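Local coordinates for ribosomal protein uL16 3-hydroxylase (Escherichia coli, PDB 4CCL), which hydroxylates an arginine of ribosomal protein uL16 as an iron- and 2-oxoglutarate-dependent oxygenase that works as a homodimer, at residues L24-G27 / F28-F31; I258-P261 / E262-K265. All blocks are in the same frame, centred on the assembly; numbering follows the deposited sequence.

Interaction 1. Residues L24-G27 / F28-F31; sequences LKRG and FNNF
Arg26 and Gly27 form the second half of a type II beta turn that begins at Leu24, and the chain leaves this turn directly past Phe28 and Asn29. The turn brings Leu24 CA to 5.6 Å from Gly27 CA. Its third position is held by Arg26 in a left-handed conformation (phi 54°), where glycine is the more usual occupant of a type II turn. It follows strand 22-24, the outermost strand on one side of the large antiparallel sheet within this chain, in the JmjC, cupin-like fold of the oxygenase.

Beyond the turn, the side chains of Arg26 and Asn29 cross at about a right angle, with the guanidinium and amide planes 81° apart. The nearest approach between the two side chains is at the base of the arginine, where the amide end of Asn29 lies beside Arg26 CB; which of the two amide atoms is the oxygen and which the nitrogen is doubtful in the model. The arginine chain itself bends at its second and third torsions.

Neighbouring residues tie the turn to the fold. Asp177 takes the backbone N of Arg26 and forms a salt bridge with Lys25, and Thr6 OG1 bonds to the carbonyl oxygens of Arg26 and Gly27.

Phe28 turns to the buried side, where Leu5, Leu96, Ile134 and Ile178 pack on it. Its CG stands anti to its own carbonyl carbon (chi1 -65°), which carries the root of the ring back beside the preceding peptide, with Phe28 CG 3.7 Å from Gly27 C.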
loop_
_atom_site.group_PDB
_atom_site.type_symbol
_atom_site.label_atom_id
_atom_site.label_comp_id
_atom_site.label_asym_id
_atom_site.label_seq_id
_atom_site.Cartn_x
_atom_site.Cartn_y
_atom_site.Cartn_z
ATOM N N LEU B 24 1.796 -26.548 -31.632
ATOM C CA LEU B 24 2.325 -27.868 -31.358
ATOM C C LEU B 24 1.273 -28.847 -31.839
ATOM O O LEU B 24 0.207 -28.979 -31.235
ATOM C CB LEU B 24 2.567 -28.034 -29.857
ATOM C CG LEU B 24 3.348 -26.902 -29.181
ATOM C CD1 LEU B 24 3.196 -26.965 -27.672
ATOM C CD2 LEU B 24 4.821 -26.942 -29.574
ATOM N N LYS B 25 1.580 -29.538 -32.931
ATOM C CA LYS B 25 0.617 -30.418 -33.573
ATOM C C LYS B 25 0.605 -31.753 -32.851
ATOM O O LYS B 25 1.663 -32.309 -32.555
ATOM C CB LYS B 25 0.971 -30.622 -35.047
ATOM C CG LYS B 25 0.970 -29.354 -35.893
ATOM C CD LYS B 25 -0.144 -29.364 -36.931
ATOM C CE LYS B 25 -1.464 -28.895 -36.346
ATOM N NZ LYS B 25 -2.590 -29.144 -37.292
ATOM N N ARG B 26 -0.595 -32.256 -32.573
ATOM C CA ARG B 26 -0.776 -33.506 -31.840
ATOM C C ARG B 26 -0.023 -33.477 -30.515
ATOM O O ARG B 26 0.665 -34.437 -30.166
ATOM C CB ARG B 26 -0.315 -34.704 -32.673
ATOM C CG ARG B 26 -0.931 -34.786 -34.056
ATOM C CD ARG B 26 -2.175 -35.661 -34.082
ATOM N NE ARG B 26 -2.084 -36.681 -35.125
ATOM C CZ ARG B 26 -2.034 -37.989 -34.893
ATOM N NH1 ARG B 26 -2.079 -38.447 -33.650
ATOM N NH2 ARG B 26 -1.949 -38.841 -35.906
ATOM N N GLY B 27 -0.135 -32.361 -29.798
ATOM C CA GLY B 27 0.451 -32.239 -28.475
ATOM C C GLY B 27 -0.074 -33.365 -27.612
ATOM O O GLY B 27 0.666 -33.980 -26.845
ATOM N N PHE B 28 -1.366 -33.633 -27.754
ATOM C CA PHE B 28 -1.978 -34.821 -27.185
ATOM C C PHE B 28 -2.403 -35.753 -28.311
ATOM O O PHE B 28 -3.098 -35.337 -29.239
ATOM C CB PHE B 28 -3.189 -34.454 -26.329
ATOM C CG PHE B 28 -2.848 -33.654 -25.111
ATOM C CD1 PHE B 28 -2.256 -34.257 -24.014
ATOM C CD2 PHE B 28 -3.124 -32.297 -25.058
ATOM C CE1 PHE B 28 -1.941 -33.522 -22.890
ATOM C CE2 PHE B 28 -2.812 -31.559 -23.935
ATOM C CZ PHE B 28 -2.219 -32.171 -22.850
ATOM N N ASN B 29 -1.971 -37.009 -28.232
ATOM C CA ASN B 29 -2.385 -38.026 -29.191
ATOM C C ASN B 29 -3.710 -38.643 -28.779
ATOM O O ASN B 29 -3.918 -38.934 -27.599
ATOM C CB ASN B 29 -1.329 -39.125 -29.305
ATOM C CG ASN B 29 -0.001 -38.612 -29.818
ATOM O OD1 ASN B 29 0.060 -37.612 -30.533
ATOM N ND2 ASN B 29 1.075 -39.302 -29.459
ATOM N N ASN B 30 -4.584 -38.859 -29.759
ATOM C CA ASN B 30 -5.934 -39.363 -29.524
ATOM C C ASN B 30 -6.595 -38.621 -28.376
ATOM O O ASN B 30 -6.911 -39.209 -27.343
ATOM C CB ASN B 30 -5.901 -40.864 -29.227
ATOM C CG ASN B 30 -5.168 -41.650 -30.292
ATOM O OD1 ASN B 30 -4.133 -42.260 -30.026
ATOM N ND2 ASN B 30 -5.698 -41.636 -31.509
ATOM N N PHE B 31 -6.809 -37.325 -28.568
ATOM C CA PHE B 31 -7.252 -36.474 -27.476
ATOM C C PHE B 31 -8.717 -36.713 -27.146
ATOM O O PHE B 31 -9.595 -36.586 -27.998
ATOM C CB PHE B 31 -7.007 -35.002 -27.806
ATOM C CG PHE B 31 -7.446 -34.058 -26.724
ATOM C CD1 PHE B 31 -6.695 -33.906 -25.570
ATOM C CD2 PHE B 31 -8.608 -33.317 -26.864
ATOM C CE1 PHE B 31 -7.100 -33.036 -24.574
ATOM C CE2 PHE B 31 -9.016 -32.447 -25.874
ATOM C CZ PHE B 31 -8.262 -32.307 -24.729
#

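Interaction 2. Residues I258-P261 / E262-K265; sequences INQP and EHFK
The imidazole of His263 meets the amide of Gln260 at its edge: the amide oxygen lies near the ring plane, while the two flat groups are inclined by 48°. Gln260 OE1 sits 3.2 Å from His263 CE1 and almost equally close to the adjoining ring nitrogen, so it addresses the ND1-CE1 side of the ring. Lower down, the aliphatic part of the glutamine joins in, with Gln260 CB 3.6 Å from His263 ND1. The glutamine chain is extended beyond CG, and its other amide atom, NE2, makes a weak hydrogen bond back to Glu256, which may help set how the amide is turned.

These residues form a short turn linking two consecutive helices, in the part of the chain assigned to the ROXA-like winged-helix family. Pro261 stands at the bend, and its ring packs beside the next peptide, its CG 3.3 Å from Glu262 N. On the inner side, Phe264 brings its CB to 3.6 Å from Ile258 O.

Three residues apart, Glu262 and Lys265 form a salt bridge. Lys265 NZ is 3.2 Å from Glu262 OE2 and meets it on the syn side, 19° out of the carboxylate plane. The glutamate chain is bent at its second torsion, bringing the carboxylate round to the lysine. A leucine in place of Glu262 would probably leave the Lys265 ammonium without this mate and its chain freer to swing.

The turn joins helix 244-258 to helix 263-272 at the homodimer interface: Ile258 packs on Ile258 of the second subunit, Phe264 on its Met254 and Lys265 on its Met247.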
loop_
_atom_site.group_PDB
_atom_site.type_symbol
_atom_site.label_atom_id
_atom_site.label_comp_id
_atom_site.label_asym_id
_atom_site.label_seq_id
_atom_site.Cartn_x
_atom_site.Cartn_y
_atom_site.Cartn_z
ATOM N N ILE B 258 12.068 -3.817 3.141
ATOM C CA ILE B 258 11.863 -4.795 2.080
ATOM C C ILE B 258 12.864 -5.948 2.185
ATOM O O ILE B 258 12.520 -7.110 1.941
ATOM C CB ILE B 258 11.944 -4.128 0.693
ATOM C CG1 ILE B 258 10.642 -3.376 0.407
ATOM C CG2 ILE B 258 12.224 -5.155 -0.391
ATOM C CD1 ILE B 258 10.733 -2.434 -0.748
ATOM N N ASN B 259 14.085 -5.632 2.605
ATOM C CA ASN B 259 15.121 -6.655 2.725
ATOM C C ASN B 259 15.191 -7.391 4.072
ATOM O O ASN B 259 16.052 -8.251 4.258
ATOM C CB ASN B 259 16.489 -6.079 2.353
ATOM C CG ASN B 259 16.545 -5.610 0.915
ATOM O OD1 ASN B 259 15.816 -6.110 0.057
ATOM N ND2 ASN B 259 17.413 -4.647 0.641
ATOM N N GLN B 260 14.301 -7.056 5.005
ATOM C CA GLN B 260 14.234 -7.784 6.276
ATOM C C GLN B 260 13.953 -9.261 6.001
ATOM O O GLN B 260 13.060 -9.588 5.221
ATOM C CB GLN B 260 13.188 -7.178 7.215
ATOM C CG GLN B 260 13.502 -5.751 7.647
ATOM C CD GLN B 260 12.739 -5.328 8.888
ATOM O OE1 GLN B 260 12.426 -6.150 9.749
ATOM N NE2 GLN B 260 12.434 -4.039 8.984
ATOM N N PRO B 261 14.717 -10.154 6.648
ATOM C CA PRO B 261 14.905 -11.518 6.129
ATOM C C PRO B 261 13.647 -12.379 5.965
ATOM O O PRO B 261 13.468 -12.979 4.905
ATOM C CB PRO B 261 15.824 -12.156 7.177
ATOM C CG PRO B 261 15.536 -11.402 8.433
ATOM C CD PRO B 261 15.298 -9.990 7.993
ATOM N N GLU B 262 12.800 -12.445 6.986
ATOM C CA GLU B 262 11.591 -13.266 6.921
ATOM C C GLU B 262 10.399 -12.616 6.220
ATOM O O GLU B 262 9.624 -13.288 5.542
ATOM C CB GLU B 262 11.200 -13.775 8.311
ATOM C CG GLU B 262 12.151 -14.828 8.856
ATOM C CD GLU B 262 12.298 -16.021 7.928
ATOM O OE1 GLU B 262 11.424 -16.914 7.960
ATOM O OE2 GLU B 262 13.286 -16.066 7.164
ATOM N N HIS B 263 10.266 -11.305 6.394
ATOM C CA HIS B 263 9.044 -10.584 6.045
ATOM C C HIS B 263 8.626 -10.669 4.573
ATOM O O HIS B 263 7.464 -10.965 4.272
ATOM C CB HIS B 263 9.150 -9.126 6.502
ATOM C CG HIS B 263 9.293 -8.980 7.983
ATOM N ND1 HIS B 263 9.906 -7.887 8.572
ATOM C CD2 HIS B 263 8.908 -9.778 9.002
ATOM C CE1 HIS B 263 9.887 -8.027 9.881
ATOM N NE2 HIS B 263 9.284 -9.172 10.173
ATOM N N PHE B 264 9.561 -10.418 3.661
ATOM C CA PHE B 264 9.236 -10.487 2.238
ATOM C C PHE B 264 8.859 -11.898 1.803
ATOM O O PHE B 264 7.841 -12.098 1.135
ATOM C CB PHE B 264 10.380 -9.975 1.361
ATOM C CG PHE B 264 10.127 -10.156 -0.109
ATOM C CD1 PHE B 264 8.912 -9.787 -0.660
ATOM C CD2 PHE B 264 11.092 -10.703 -0.935
ATOM C CE1 PHE B 264 8.666 -9.953 -1.999
ATOM C CE2 PHE B 264 10.850 -10.872 -2.284
ATOM C CZ PHE B 264 9.633 -10.495 -2.815
ATOM N N LYS B 265 9.690 -12.864 2.179
ATOM C CA LYS B 265 9.462 -14.266 1.857
ATOM C C LYS B 265 8.103 -14.729 2.360
ATOM O O LYS B 265 7.383 -15.455 1.671
ATOM C CB LYS B 265 10.556 -15.128 2.484
ATOM C CG LYS B 265 10.312 -16.619 2.357
ATOM C CD LYS B 265 11.072 -17.401 3.411
ATOM C CE LYS B 265 12.560 -17.085 3.381
ATOM N NZ LYS B 265 13.300 -17.776 4.477
#

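In the fold
Interaction 1 closes near the start of the chain, well before interaction 2 opens. Their centres are 44 Å apart, their nearest atoms about 31 Å, and they lie on opposite sides of the chain's centre without touching. Residues 24-31 belong to the loop that leads from strand 22-24 of the antiparallel sheet toward helix 37-45, whereas residues 258-265 connect two helices, 244-258 and 263-272, and share no sheet with the first. One contact thus follows the outermost strand of the sheet within this chain, while the other is a turn between helices that touches the second subunit. Both lie away from the iron-binding residues His125, Asp127 and His187.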